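Long-range contacts in glucose-6-phosphate isomerase (PDB 3QKI), which probably catalyses the reversible conversion of alpha-D-glucose 6-phosphate into beta-D-fructose 6-phosphate, an early step of glycolysis: residues E398-S403 against L544-F549; N104-R109 against S548-G553; M21-L26 against I411-C416. All blocks are in the same frame, centred on the assembly; numbering follows the deposited sequence.

Contact 1 (E398-S403 against L544-F549); sequences ESNGKS and LNINSF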
ATOM      1  N   GLU A 398       3.674   1.616 -14.331  1.00  9.58           N
ATOM      2  CA  GLU A 398       4.860   1.363 -15.141  1.00  8.73           C
ATOM      3  C   GLU A 398       4.497   1.282 -16.616  1.00 10.70           C
ATOM      4  O   GLU A 398       5.297   1.649 -17.467  1.00 13.08           O
ATOM      5  CB  GLU A 398       5.634   0.149 -14.613  1.00 10.29           C
ATOM      6  CG  GLU A 398       7.004  -0.012 -15.240  1.00 19.43           C
ATOM      7  CD  GLU A 398       7.764  -1.213 -14.732  1.00 41.64           C
ATOM      8  OE1 GLU A 398       7.361  -2.354 -15.054  1.00 30.45           O
ATOM      9  OE2 GLU A 398       8.759  -1.014 -13.999  1.00 45.37           O
ATOM     10  N   SER A 399       3.277   0.848 -16.939  1.00 10.05           N
ATOM     11  CA  SER A 399       2.890   0.771 -18.345  1.00  9.64           C
ATOM     12  C   SER A 399       2.568   2.162 -18.850  1.00 12.40           C
ATOM     13  O   SER A 399       3.053   2.562 -19.885  1.00 11.81           O
ATOM     14  CB  SER A 399       1.636  -0.096 -18.544  1.00 11.47           C
ATOM     15  OG  SER A 399       1.793  -1.466 -18.220  1.00 15.30           O
ATOM     16  N   ASN A 400       1.722   2.896 -18.114  1.00 11.52           N
ATOM     17  CA  ASN A 400       1.171   4.145 -18.595  1.00 10.20           C
ATOM     18  C   ASN A 400       1.715   5.463 -18.031  1.00 14.93           C
ATOM     19  O   ASN A 400       1.224   6.517 -18.421  1.00 15.39           O
ATOM     20  CB  ASN A 400      -0.376   4.056 -18.620  1.00  9.01           C
ATOM     21  CG  ASN A 400      -0.928   3.011 -19.562  1.00 17.36           C
ATOM     22  OD1 ASN A 400      -0.214   2.381 -20.362  1.00 15.39           O
ATOM     23  ND2 ASN A 400      -2.210   2.763 -19.468  1.00  9.46           N
ATOM     24  N   GLY A 401       2.715   5.398 -17.157  1.00 11.56           N
ATOM     25  CA  GLY A 401       3.365   6.576 -16.564  1.00 12.02           C
ATOM     26  C   GLY A 401       4.457   7.041 -17.510  1.00 16.90           C
ATOM     27  O   GLY A 401       5.644   6.804 -17.287  1.00 16.23           O
ATOM     28  N   LYS A 402       4.039   7.610 -18.639  1.00 16.05           N
ATOM     29  CA  LYS A 402       4.906   8.016 -19.763  1.00 14.92           C
ATOM     30  C   LYS A 402       4.666   9.481 -20.120  1.00 18.36           C
ATOM     31  O   LYS A 402       3.660  10.054 -19.709  1.00 15.06           O
ATOM     32  CB  LYS A 402       4.600   7.118 -20.999  1.00 17.09           C
ATOM     33  CG  LYS A 402       4.726   5.612 -20.758  1.00 17.51           C
ATOM     34  CD  LYS A 402       6.195   5.155 -20.641  1.00 14.15           C
ATOM     35  CE  LYS A 402       6.351   3.790 -19.980  1.00 10.98           C
ATOM     36  NZ  LYS A 402       5.706   2.688 -20.738  1.00  9.90           N
ATOM     37  N   SER A 403       5.575  10.085 -20.906  1.00 15.68           N
ATOM     38  CA  SER A 403       5.412  11.478 -21.310  1.00 15.69           C
ATOM     39  C   SER A 403       5.781  11.701 -22.777  1.00 17.20           C
ATOM     40  O   SER A 403       6.088  12.827 -23.174  1.00 14.51           O
ATOM     41  CB  SER A 403       6.186  12.413 -20.376  1.00 21.53           C
ATOM     42  OG  SER A 403       7.541  12.010 -20.256  1.00 33.52           O
ATOM     43  N   LEU A 544      -4.530   6.848 -24.648  1.00 12.94           N
ATOM     44  CA  LEU A 544      -3.556   7.901 -24.306  1.00 12.14           C
ATOM     45  C   LEU A 544      -2.541   8.137 -25.403  1.00 14.55           C
ATOM     46  O   LEU A 544      -1.768   9.097 -25.326  1.00 12.95           O
ATOM     47  CB  LEU A 544      -2.816   7.533 -23.016  1.00 11.45           C
ATOM     48  CG  LEU A 544      -3.652   7.603 -21.733  1.00 14.86           C
ATOM     49  CD1 LEU A 544      -2.915   6.964 -20.591  1.00 14.31           C
ATOM     50  CD2 LEU A 544      -4.053   9.044 -21.401  1.00 17.42           C
ATOM     51  N   ASN A 545      -2.505   7.217 -26.392  1.00 13.42           N
ATOM     52  CA  ASN A 545      -1.556   7.176 -27.502  1.00 14.27           C
ATOM     53  C   ASN A 545      -0.108   7.121 -26.987  1.00 18.60           C
ATOM     54  O   ASN A 545       0.758   7.838 -27.472  1.00 17.77           O
ATOM     55  CB  ASN A 545      -1.769   8.341 -28.489  1.00 13.72           C
ATOM     56  CG  ASN A 545      -1.100   8.125 -29.809  1.00 22.31           C
ATOM     57  OD1 ASN A 545      -1.020   7.005 -30.312  1.00 16.76           O
ATOM     58  ND2 ASN A 545      -0.548   9.187 -30.368  1.00 12.25           N
ATOM     59  N   ILE A 546       0.143   6.277 -25.992  1.00 16.43           N
ATOM     60  CA  ILE A 546       1.500   6.095 -25.448  1.00 14.66           C
ATOM     61  C   ILE A 546       1.897   4.622 -25.612  1.00 14.73           C
ATOM     62  O   ILE A 546       1.059   3.782 -25.964  1.00 13.41           O
ATOM     63  CB  ILE A 546       1.624   6.576 -23.982  1.00 17.01           C
ATOM     64  CG1 ILE A 546       0.658   5.795 -23.049  1.00 18.58           C
ATOM     65  CG2 ILE A 546       1.545   8.134 -23.863  1.00 14.76           C
ATOM     66  CD1 ILE A 546       0.732   6.193 -21.603  1.00 26.65           C
ATOM     67  N   ASN A 547       3.161   4.314 -25.378  1.00 12.56           N
ATOM     68  CA  ASN A 547       3.637   2.942 -25.467  1.00 13.34           C
ATOM     69  C   ASN A 547       3.558   2.322 -24.048  1.00 18.17           C
ATOM     70  O   ASN A 547       4.346   2.671 -23.182  1.00 18.19           O
ATOM     71  CB  ASN A 547       5.052   2.872 -26.058  1.00 11.94           C
ATOM     72  CG  ASN A 547       5.581   1.456 -26.203  1.00 22.35           C
ATOM     73  OD1 ASN A 547       4.843   0.478 -26.124  1.00 17.02           O
ATOM     74  ND2 ASN A 547       6.863   1.315 -26.447  1.00 14.07           N
ATOM     75  N   SER A 548       2.592   1.426 -23.822  1.00 15.52           N
ATOM     76  CA  SER A 548       2.353   0.771 -22.525  1.00 15.23           C
ATOM     77  C   SER A 548       3.388  -0.301 -22.217  1.00 18.66           C
ATOM     78  O   SER A 548       3.385  -0.862 -21.129  1.00 18.38           O
ATOM     79  CB  SER A 548       0.998   0.058 -22.550  1.00 15.46           C
ATOM     80  OG  SER A 548      -0.102   0.940 -22.612  1.00 11.80           O
ATOM     81  N   PHE A 549       4.224  -0.633 -23.198  1.00 12.72           N
ATOM     82  CA  PHE A 549       5.060  -1.798 -23.176  1.00 11.60           C
ATOM     83  C   PHE A 549       6.533  -1.655 -22.884  1.00 16.16           C
ATOM     84  O   PHE A 549       7.191  -2.663 -22.691  1.00 15.88           O
ATOM     85  CB  PHE A 549       4.761  -2.641 -24.444  1.00 11.37           C
ATOM     86  CG  PHE A 549       3.273  -2.775 -24.660  1.00 11.78           C
ATOM     87  CD1 PHE A 549       2.649  -2.140 -25.732  1.00 14.62           C
ATOM     88  CD2 PHE A 549       2.482  -3.493 -23.764  1.00 12.70           C
ATOM     89  CE1 PHE A 549       1.269  -2.273 -25.934  1.00 15.07           C
ATOM     90  CE2 PHE A 549       1.099  -3.591 -23.951  1.00 15.64           C
ATOM     91  CZ  PHE A 549       0.507  -2.999 -25.046  1.00 13.63           C
TER
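The amide of Asn400 meets Ser548 in its own plane: the hydroxyl OG donates to OD1 over 2.7 Å, in the carbonyl plane and at a C=O...donor angle of 147°. At the other end of the same amide ND2 bonds to the carbonyl of Ile537, so both polar atoms are engaged and the rotation of the group is fixed. CB of Ser548 covers the centre of one face of the ring of its chain neighbour Phe549. The backbones of Ser399 and Ser548 come very close: the CA-H of Ser548 points at Ser399 O (160° at H), while the return contact is much more bent.

This is a junction of two helix ends. Helix 388-400 stops at Asn400 and continues into an inverse gamma turn centred on Gly401, while the chain leaving helix 523-543 turns through a Schellman motif at Asn545. Lys402 bridges them. Its chain bends at chi2 (-73°) and again at chi4, which carries NZ to the carbonyl oxygen of Asn547 (2.8 Å, in the carbonyl plane) and to Ser399 O at 2.8 Å, the latter approached from above its plane. NZ also forms a salt bridge with OD1 of Asp550, which probably balances its charge. Beside the lysine stem, Ile546 sets CD1 3.2 Å from Asn400 O and 4.0 Å from Lys402 CB. Arg312 spans both segments, bonding to Ser548 O and to Ser399 OG, which also bonds to Leu395 O one turn earlier, and forming a salt bridge with OE1 of Glu398, a residue of the fructose 6-phosphate site.

Contact 2 (N104-R109 against S548-G553); sequences NMTENR and SFDQWG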
ATOM      1  N   ASN A 104       5.071  -2.747 -29.493  1.00 15.67           N
ATOM      2  CA  ASN A 104       5.992  -2.095 -28.570  1.00 15.21           C
ATOM      3  C   ASN A 104       6.985  -1.441 -29.527  1.00 20.33           C
ATOM      4  O   ASN A 104       7.979  -2.047 -29.938  1.00 16.99           O
ATOM      5  CB  ASN A 104       6.646  -3.127 -27.649  1.00 13.24           C
ATOM      6  CG  ASN A 104       7.670  -2.570 -26.708  1.00 17.66           C
ATOM      7  OD1 ASN A 104       8.077  -1.409 -26.781  1.00 15.05           O
ATOM      8  ND2 ASN A 104       8.141  -3.404 -25.815  1.00 14.15           N
ATOM      9  N   MET A 105       6.650  -0.221 -29.947  1.00 19.35           N
ATOM     10  CA  MET A 105       7.358   0.513 -30.999  1.00 19.74           C
ATOM     11  C   MET A 105       8.712   1.132 -30.625  1.00 24.54           C
ATOM     12  O   MET A 105       9.459   1.508 -31.520  1.00 25.82           O
ATOM     13  CB  MET A 105       6.409   1.502 -31.724  1.00 21.49           C
ATOM     14  CG  MET A 105       5.441   2.287 -30.779  1.00 25.85           C
ATOM     15  SD  MET A 105       6.156   3.550 -29.689  1.00 30.34           S
ATOM     16  CE  MET A 105       6.907   4.690 -30.904  1.00 26.66           C
ATOM     17  N   THR A 106       9.067   1.196 -29.330  1.00 18.33           N
ATOM     18  CA  THR A 106      10.377   1.738 -28.975  1.00 17.37           C
ATOM     19  C   THR A 106      11.415   0.629 -28.860  1.00 21.58           C
ATOM     20  O   THR A 106      12.593   0.900 -29.000  1.00 21.93           O
ATOM     21  CB  THR A 106      10.345   2.615 -27.721  1.00 15.80           C
ATOM     22  OG1 THR A 106      10.058   1.793 -26.594  1.00 12.67           O
ATOM     23  CG2 THR A 106       9.368   3.779 -27.836  1.00 17.07           C
ATOM     24  N   GLU A 107      10.990  -0.593 -28.550  1.00 18.05           N
ATOM     25  CA  GLU A 107      11.885  -1.736 -28.421  1.00 17.45           C
ATOM     26  C   GLU A 107      11.720  -2.679 -29.622  1.00 21.34           C
ATOM     27  O   GLU A 107      12.463  -3.645 -29.737  1.00 21.04           O
ATOM     28  CB  GLU A 107      11.631  -2.475 -27.099  1.00 17.81           C
ATOM     29  CG  GLU A 107      11.994  -1.658 -25.867  1.00 21.11           C
ATOM     30  CD  GLU A 107      11.624  -2.281 -24.537  1.00 38.62           C
ATOM     31  OE1 GLU A 107      10.478  -2.764 -24.412  1.00 36.90           O
ATOM     32  OE2 GLU A 107      12.461  -2.257 -23.607  1.00 41.08           O
ATOM     33  N   ASN A 108      10.773  -2.362 -30.532  1.00 18.00           N
ATOM     34  CA  ASN A 108      10.426  -3.138 -31.732  1.00 17.92           C
ATOM     35  C   ASN A 108      10.113  -4.587 -31.359  1.00 21.14           C
ATOM     36  O   ASN A 108      10.790  -5.510 -31.799  1.00 19.91           O
ATOM     37  CB  ASN A 108      11.510  -3.035 -32.831  1.00 16.83           C
ATOM     38  CG  ASN A 108      10.965  -3.412 -34.186  1.00 36.23           C
ATOM     39  OD1 ASN A 108       9.784  -3.196 -34.491  1.00 26.38           O
ATOM     40  ND2 ASN A 108      11.801  -4.008 -35.011  1.00 35.82           N
ATOM     41  N   ARG A 109       9.113  -4.769 -30.493  1.00 16.87           N
ATOM     42  CA  ARG A 109       8.761  -6.078 -29.973  1.00 16.80           C
ATOM     43  C   ARG A 109       7.293  -6.379 -30.036  1.00 18.89           C
ATOM     44  O   ARG A 109       6.456  -5.474 -30.009  1.00 16.40           O
ATOM     45  CB  ARG A 109       9.190  -6.191 -28.508  1.00 18.33           C
ATOM     46  CG  ARG A 109      10.680  -6.233 -28.325  1.00 34.21           C
ATOM     47  CD  ARG A 109      11.052  -7.313 -27.350  1.00 45.14           C
ATOM     48  NE  ARG A 109      10.916  -6.865 -25.972  1.00 44.04           N
ATOM     49  CZ  ARG A 109      11.923  -6.421 -25.232  1.00 61.74           C
ATOM     50  NH1 ARG A 109      13.146  -6.335 -25.744  1.00 37.37           N
ATOM     51  NH2 ARG A 109      11.716  -6.052 -23.974  1.00 58.80           N
ATOM     52  N   SER A 548       2.592   1.426 -23.822  1.00 15.52           N
ATOM     53  CA  SER A 548       2.353   0.771 -22.525  1.00 15.23           C
ATOM     54  C   SER A 548       3.388  -0.301 -22.217  1.00 18.66           C
ATOM     55  O   SER A 548       3.385  -0.862 -21.129  1.00 18.38           O
ATOM     56  CB  SER A 548       0.998   0.058 -22.550  1.00 15.46           C
ATOM     57  OG  SER A 548      -0.102   0.940 -22.612  1.00 11.80           O
ATOM     58  N   PHE A 549       4.224  -0.633 -23.198  1.00 12.72           N
ATOM     59  CA  PHE A 549       5.060  -1.798 -23.176  1.00 11.60           C
ATOM     60  C   PHE A 549       6.533  -1.655 -22.884  1.00 16.16           C
ATOM     61  O   PHE A 549       7.191  -2.663 -22.691  1.00 15.88           O
ATOM     62  CB  PHE A 549       4.761  -2.641 -24.444  1.00 11.37           C
ATOM     63  CG  PHE A 549       3.273  -2.775 -24.660  1.00 11.78           C
ATOM     64  CD1 PHE A 549       2.649  -2.140 -25.732  1.00 14.62           C
ATOM     65  CD2 PHE A 549       2.482  -3.493 -23.764  1.00 12.70           C
ATOM     66  CE1 PHE A 549       1.269  -2.273 -25.934  1.00 15.07           C
ATOM     67  CE2 PHE A 549       1.099  -3.591 -23.951  1.00 15.64           C
ATOM     68  CZ  PHE A 549       0.507  -2.999 -25.046  1.00 13.63           C
ATOM     69  N   ASP A 550       7.041  -0.422 -22.802  1.00 12.86           N
ATOM     70  CA  ASP A 550       8.434  -0.195 -22.507  1.00 12.12           C
ATOM     71  C   ASP A 550       8.551   0.384 -21.092  1.00 15.40           C
ATOM     72  O   ASP A 550       7.544   0.549 -20.388  1.00 13.53           O
ATOM     73  CB  ASP A 550       9.048   0.752 -23.574  1.00 14.25           C
ATOM     74  CG  ASP A 550       8.387   2.126 -23.721  1.00 17.59           C
ATOM     75  OD1 ASP A 550       7.617   2.527 -22.816  1.00 18.45           O
ATOM     76  OD2 ASP A 550       8.663   2.812 -24.724  1.00 21.27           O
ATOM     77  N   GLN A 551       9.782   0.658 -20.648  1.00 12.20           N
ATOM     78  CA  GLN A 551      10.018   1.229 -19.318  1.00 11.36           C
ATOM     79  C   GLN A 551      11.394   1.887 -19.280  1.00 14.25           C
ATOM     80  O   GLN A 551      12.232   1.534 -18.468  1.00 13.14           O
ATOM     81  CB  GLN A 551       9.778   0.219 -18.153  1.00 13.10           C
ATOM     82  CG  GLN A 551      10.575  -1.113 -18.219  1.00 18.18           C
ATOM     83  CD  GLN A 551      10.120  -2.027 -19.347  1.00 25.00           C
ATOM     84  OE1 GLN A 551       8.923  -2.280 -19.537  1.00 21.03           O
ATOM     85  NE2 GLN A 551      11.061  -2.513 -20.157  1.00 18.04           N
ATOM     86  N   TRP A 552      11.620   2.853 -20.180  1.00 13.28           N
ATOM     87  CA  TRP A 552      12.906   3.567 -20.281  1.00 13.87           C
ATOM     88  C   TRP A 552      13.239   4.394 -19.058  1.00 15.52           C
ATOM     89  O   TRP A 552      14.411   4.699 -18.832  1.00 16.01           O
ATOM     90  CB  TRP A 552      12.939   4.438 -21.541  1.00 13.09           C
ATOM     91  CG  TRP A 552      12.857   3.633 -22.803  1.00 15.18           C
ATOM     92  CD1 TRP A 552      11.816   3.579 -23.676  1.00 18.35           C
ATOM     93  CD2 TRP A 552      13.845   2.730 -23.297  1.00 15.38           C
ATOM     94  NE1 TRP A 552      12.109   2.720 -24.707  1.00 18.46           N
ATOM     95  CE2 TRP A 552      13.353   2.191 -24.503  1.00 19.74           C
ATOM     96  CE3 TRP A 552      15.113   2.324 -22.840  1.00 17.21           C
ATOM     97  CZ2 TRP A 552      14.092   1.285 -25.277  1.00 18.89           C
ATOM     98  CZ3 TRP A 552      15.844   1.420 -23.604  1.00 18.91           C
ATOM     99  CH2 TRP A 552      15.337   0.922 -24.811  1.00 19.77           C
ATOM    100  N   GLY A 553      12.215   4.695 -18.256  1.00 13.68           N
ATOM    101  CA  GLY A 553      12.314   5.508 -17.053  1.00 14.85           C
ATOM    102  C   GLY A 553      13.070   4.914 -15.895  1.00 22.22           C
ATOM    103  O   GLY A 553      13.361   5.607 -14.910  1.00 22.63           O
TER
HETATM  104  O   HOH W   1      12.217   0.124 -22.106  1.00 13.46           O
HETATM  105  O   HOH W   2       9.526  -3.982 -22.434  1.00 25.26           O
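Glu107 and Trp552 run past each other in opposite directions where a tight turn, closed by a G1 beta bulge in which Asn108 and Arg109 both face Asn104, meets the loop between helices 523-543 and 555-573. From CB the glutamate chain stays extended. CG comes first, 3.7 Å from CZ2 of the indole, and CD then lies 4.1 Å from CB of Asp550. At the tip the two oxygens divide their work. OE1 offers its anti lone pair to ND2 of Asn104 at 2.8 Å, an intra-turn bond that holds the carboxylate in place, and it also lies near water 2, which touches Phe549 O and Gln551 NE2 as well. Arg109 adds a charge interaction to OE1, with no N-H directed at it. OE2 lies over one face of the Trp552 ring, toward its rim, and 3.7 Å from Gln551 NE2.

Thr106, the neighbouring residue, makes the direct polar link. With chi1 at 68°, OG1 stands between the backbone N and the carbonyl carbon and faces two partners: it donates to the anti lone pair of Asp550 OD2 over a short 2.5 Å, and it accepts from Trp552 NE1 at 2.9 Å, close to the indole plane and nearly straight (163°). One hydroxyl thus fixes both an acid and a ring edge. Asp550 OD2 also takes a weak bond from Asn547 ND2, and Gln551 turns OE1 to Arg312 close to Glu398 of the substrate site. Lys505 of the second subunit makes a cation-pi contact with the same indole. Between the loops, water 1 donates to Glu107 OE2 and accepts from Gln551 N while resting 3.2 Å above the centre of the Trp552 ring.

Contact 3 (M21-L26 against I411-C416); sequences MEITNL and IHYNTC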
ATOM      1  N   MET A  21      -0.129  14.592 -35.405  0.50 27.70           N
ATOM      2  CA  MET A  21      -1.147  15.270 -34.611  0.50 27.38           C
ATOM      3  C   MET A  21      -1.474  14.516 -33.321  0.50 31.85           C
ATOM      4  O   MET A  21      -1.565  13.284 -33.332  0.50 31.64           O
ATOM      5  CB  MET A  21      -2.417  15.505 -35.442  0.50 29.53           C
ATOM      6  N   GLU A  22      -1.669  15.269 -32.217  1.00 28.82           N
ATOM      7  CA  GLU A  22      -1.982  14.744 -30.874  1.00 28.44           C
ATOM      8  C   GLU A  22      -3.451  14.340 -30.713  1.00 29.39           C
ATOM      9  O   GLU A  22      -4.300  14.778 -31.486  1.00 30.86           O
ATOM     10  CB  GLU A  22      -1.611  15.763 -29.779  1.00 30.00           C
ATOM     11  CG  GLU A  22      -0.119  15.896 -29.535  1.00 42.53           C
ATOM     12  CD  GLU A  22       0.296  16.850 -28.427  1.00 70.08           C
ATOM     13  OE1 GLU A  22      -0.454  16.981 -27.431  1.00 62.57           O
ATOM     14  OE2 GLU A  22       1.395  17.441 -28.540  1.00 69.20           O
ATOM     15  N   ILE A  23      -3.755  13.527 -29.689  1.00 22.49           N
ATOM     16  CA  ILE A  23      -5.131  13.084 -29.400  1.00 20.94           C
ATOM     17  C   ILE A  23      -6.079  14.271 -29.069  1.00 23.18           C
ATOM     18  O   ILE A  23      -7.278  14.237 -29.374  1.00 21.31           O
ATOM     19  CB  ILE A  23      -5.161  11.991 -28.295  1.00 22.96           C
ATOM     20  CG1 ILE A  23      -4.536  12.472 -26.956  1.00 21.28           C
ATOM     21  CG2 ILE A  23      -4.553  10.696 -28.809  1.00 25.14           C
ATOM     22  CD1 ILE A  23      -4.889  11.639 -25.698  1.00 20.71           C
ATOM     23  N   THR A  24      -5.522  15.301 -28.445  1.00 21.21           N
ATOM     24  CA  THR A  24      -6.243  16.502 -28.017  1.00 21.88           C
ATOM     25  C   THR A  24      -6.846  17.281 -29.191  1.00 26.24           C
ATOM     26  O   THR A  24      -7.738  18.084 -28.969  1.00 24.59           O
ATOM     27  CB  THR A  24      -5.369  17.354 -27.095  1.00 28.19           C
ATOM     28  OG1 THR A  24      -4.149  17.639 -27.770  1.00 33.93           O
ATOM     29  CG2 THR A  24      -5.074  16.663 -25.772  1.00 20.72           C
ATOM     30  N   ASN A  25      -6.365  17.019 -30.434  1.00 23.73           N
ATOM     31  CA  ASN A  25      -6.837  17.638 -31.676  1.00 22.82           C
ATOM     32  C   ASN A  25      -7.964  16.854 -32.341  1.00 26.54           C
ATOM     33  O   ASN A  25      -8.612  17.402 -33.229  1.00 27.54           O
ATOM     34  CB  ASN A  25      -5.680  17.894 -32.645  1.00 26.23           C
ATOM     35  CG  ASN A  25      -4.743  18.962 -32.138  1.00 74.14           C
ATOM     36  OD1 ASN A  25      -5.127  20.133 -31.964  1.00 74.01           O
ATOM     37  ND2 ASN A  25      -3.503  18.573 -31.847  1.00 70.56           N
ATOM     38  N   LEU A  26      -8.237  15.609 -31.893  1.00 21.68           N
ATOM     39  CA  LEU A  26      -9.317  14.785 -32.449  1.00 21.58           C
ATOM     40  C   LEU A  26     -10.685  15.420 -32.200  1.00 25.42           C
ATOM     41  O   LEU A  26     -10.910  16.056 -31.152  1.00 22.42           O
ATOM     42  CB  LEU A  26      -9.276  13.344 -31.921  1.00 21.67           C
ATOM     43  CG  LEU A  26      -8.031  12.516 -32.283  1.00 28.03           C
ATOM     44  CD1 LEU A  26      -7.929  11.300 -31.418  1.00 28.91           C
ATOM     45  CD2 LEU A  26      -8.066  12.066 -33.720  1.00 31.62           C
ATOM     46  N   ILE A 411       4.775  14.812 -24.753  1.00 20.37           N
ATOM     47  CA  ILE A 411       3.399  15.242 -24.537  1.00 19.00           C
ATOM     48  C   ILE A 411       3.221  15.890 -23.190  1.00 23.31           C
ATOM     49  O   ILE A 411       4.054  15.696 -22.304  1.00 21.99           O
ATOM     50  CB  ILE A 411       2.332  14.166 -24.900  1.00 21.33           C
ATOM     51  CG1 ILE A 411       2.588  12.809 -24.218  1.00 20.78           C
ATOM     52  CG2 ILE A 411       2.201  13.986 -26.420  1.00 21.31           C
ATOM     53  CD1 ILE A 411       1.972  12.679 -22.906  1.00 25.70           C
ATOM     54  N   HIS A 412       2.186  16.713 -23.052  1.00 22.72           N
ATOM     55  CA  HIS A 412       1.952  17.463 -21.815  1.00 25.04           C
ATOM     56  C   HIS A 412       0.626  17.119 -21.146  1.00 23.14           C
ATOM     57  O   HIS A 412       0.379  17.578 -20.028  1.00 22.41           O
ATOM     58  CB  HIS A 412       2.124  18.977 -22.060  1.00 28.65           C
ATOM     59  CG  HIS A 412       3.459  19.281 -22.667  1.00 35.17           C
ATOM     60  ND1 HIS A 412       4.610  19.388 -21.876  1.00 38.67           N
ATOM     61  CD2 HIS A 412       3.815  19.350 -23.977  1.00 38.78           C
ATOM     62  CE1 HIS A 412       5.610  19.574 -22.730  1.00 38.91           C
ATOM     63  NE2 HIS A 412       5.184  19.549 -24.007  1.00 39.15           N
ATOM     64  N   TYR A 413      -0.211  16.311 -21.814  1.00 14.84           N
ATOM     65  CA  TYR A 413      -1.492  15.919 -21.247  1.00 13.83           C
ATOM     66  C   TYR A 413      -1.290  14.805 -20.203  1.00 17.08           C
ATOM     67  O   TYR A 413      -0.190  14.240 -20.074  1.00 14.20           O
ATOM     68  CB  TYR A 413      -2.513  15.516 -22.333  1.00 14.05           C
ATOM     69  CG  TYR A 413      -2.033  14.461 -23.310  1.00 14.77           C
ATOM     70  CD1 TYR A 413      -2.049  13.108 -22.974  1.00 15.22           C
ATOM     71  CD2 TYR A 413      -1.640  14.807 -24.603  1.00 15.77           C
ATOM     72  CE1 TYR A 413      -1.644  12.129 -23.883  1.00 14.34           C
ATOM     73  CE2 TYR A 413      -1.270  13.832 -25.532  1.00 16.60           C
ATOM     74  CZ  TYR A 413      -1.233  12.500 -25.154  1.00 19.93           C
ATOM     75  OH  TYR A 413      -0.880  11.539 -26.065  1.00 18.87           O
ATOM     76  N   ASN A 414      -2.350  14.510 -19.447  1.00 14.17           N
ATOM     77  CA  ASN A 414      -2.326  13.508 -18.396  1.00 13.74           C
ATOM     78  C   ASN A 414      -2.092  12.105 -18.922  1.00 19.00           C
ATOM     79  O   ASN A 414      -2.708  11.703 -19.902  1.00 18.62           O
ATOM     80  CB  ASN A 414      -3.631  13.535 -17.584  1.00 11.04           C
ATOM     81  CG  ASN A 414      -3.806  14.760 -16.728  1.00 16.40           C
ATOM     82  OD1 ASN A 414      -2.900  15.572 -16.567  1.00 19.07           O
ATOM     83  ND2 ASN A 414      -4.991  14.911 -16.158  1.00 14.74           N
ATOM     84  N   THR A 415      -1.201  11.365 -18.256  1.00 14.23           N
ATOM     85  CA  THR A 415      -1.019   9.954 -18.544  1.00 13.96           C
ATOM     86  C   THR A 415      -1.546   9.178 -17.347  1.00 16.93           C
ATOM     87  O   THR A 415      -2.591   9.576 -16.803  1.00 15.90           O
ATOM     88  CB  THR A 415       0.319   9.601 -19.197  1.00 15.02           C
ATOM     89  OG1 THR A 415       1.398   9.912 -18.297  1.00 12.96           O
ATOM     90  CG2 THR A 415       0.502  10.307 -20.562  1.00 14.74           C
ATOM     91  N   CYS A 416      -0.876   8.088 -16.933  1.00 14.06           N
ATOM     92  CA  CYS A 416      -1.410   7.264 -15.841  1.00 13.43           C
ATOM     93  C   CYS A 416      -1.609   8.002 -14.536  1.00 14.36           C
ATOM     94  O   CYS A 416      -0.748   8.782 -14.115  1.00 12.51           O
ATOM     95  CB  CYS A 416      -0.584   6.007 -15.626  1.00 12.93           C
ATOM     96  SG  CYS A 416      -1.412   4.779 -14.608  1.00 16.26           S
TER
HETATM   97  O   HOH W   3       1.033  17.637 -25.099  1.00 29.33           O
HETATM   98  O   HOH W   4      -0.837  11.965 -28.823  1.00 20.23           O
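The 3-10 turn 23-25, which leads into helix 27-39, lays Ile23 on the ring of Tyr413, a residue of the loop between helix 388-400 and strand 418-420. The isoleucine comes in at about a right angle, and its CD1 makes a CH-pi contact 4.0 Å from the ring centroid, 23° off the normal. CG1 follows close behind, 3.8 Å from CZ. Tyr413 is clasped from the opposite face too, by CD1 of Ile411 from its own loop, so the ring is sandwiched between two aliphatic ends. Glu22 takes the edge: OE1 lies in the ring plane, 3.8 Å from CD2 of Tyr413, and the Glu22 CD lies 4.0 Å from Ile411 CG2. CG2 of Thr24 approaches CD2 of Tyr413 to 4.1 Å.

The polar links between the two segments run through water. Water 3 donates to Glu22 OE1 and accepts from the backbone N of His412, while water 4 donates to Tyr413 OH and takes a weak bond from Ile23 N. The phenol itself donates to the carbonyl of Leu544. Ile23 also touches Phe365 and His369 of helix 356-371 and Tyr84 of helix 75-87, so the N-terminal turn is packed between these two helices and the loop that runs on into strand 418-420.

How the contacts relate
Contact 1 is the buried one; contacts 2 and 3 are only partly covered. Contacts 1 and 2 share Ser548 and Phe549 and are joined directly by a salt bridge and an amide bond. Both also touch the second subunit; contact 1 includes a residue of the substrate site and contact 2 borders it. Contact 3 is away from the annotated sites, yet two hydrogen bonds join its loop to contact 1, whereas it has no touch with contact 2. The chemistry follows the place: direct hydrogen bonds and a lysine on carbonyls in contact 1, a hydroxyl shared by an acid and an indole, plus carboxylate-water links, in contact 2, and aliphatic-aromatic packing with water-mediated links in contact 3.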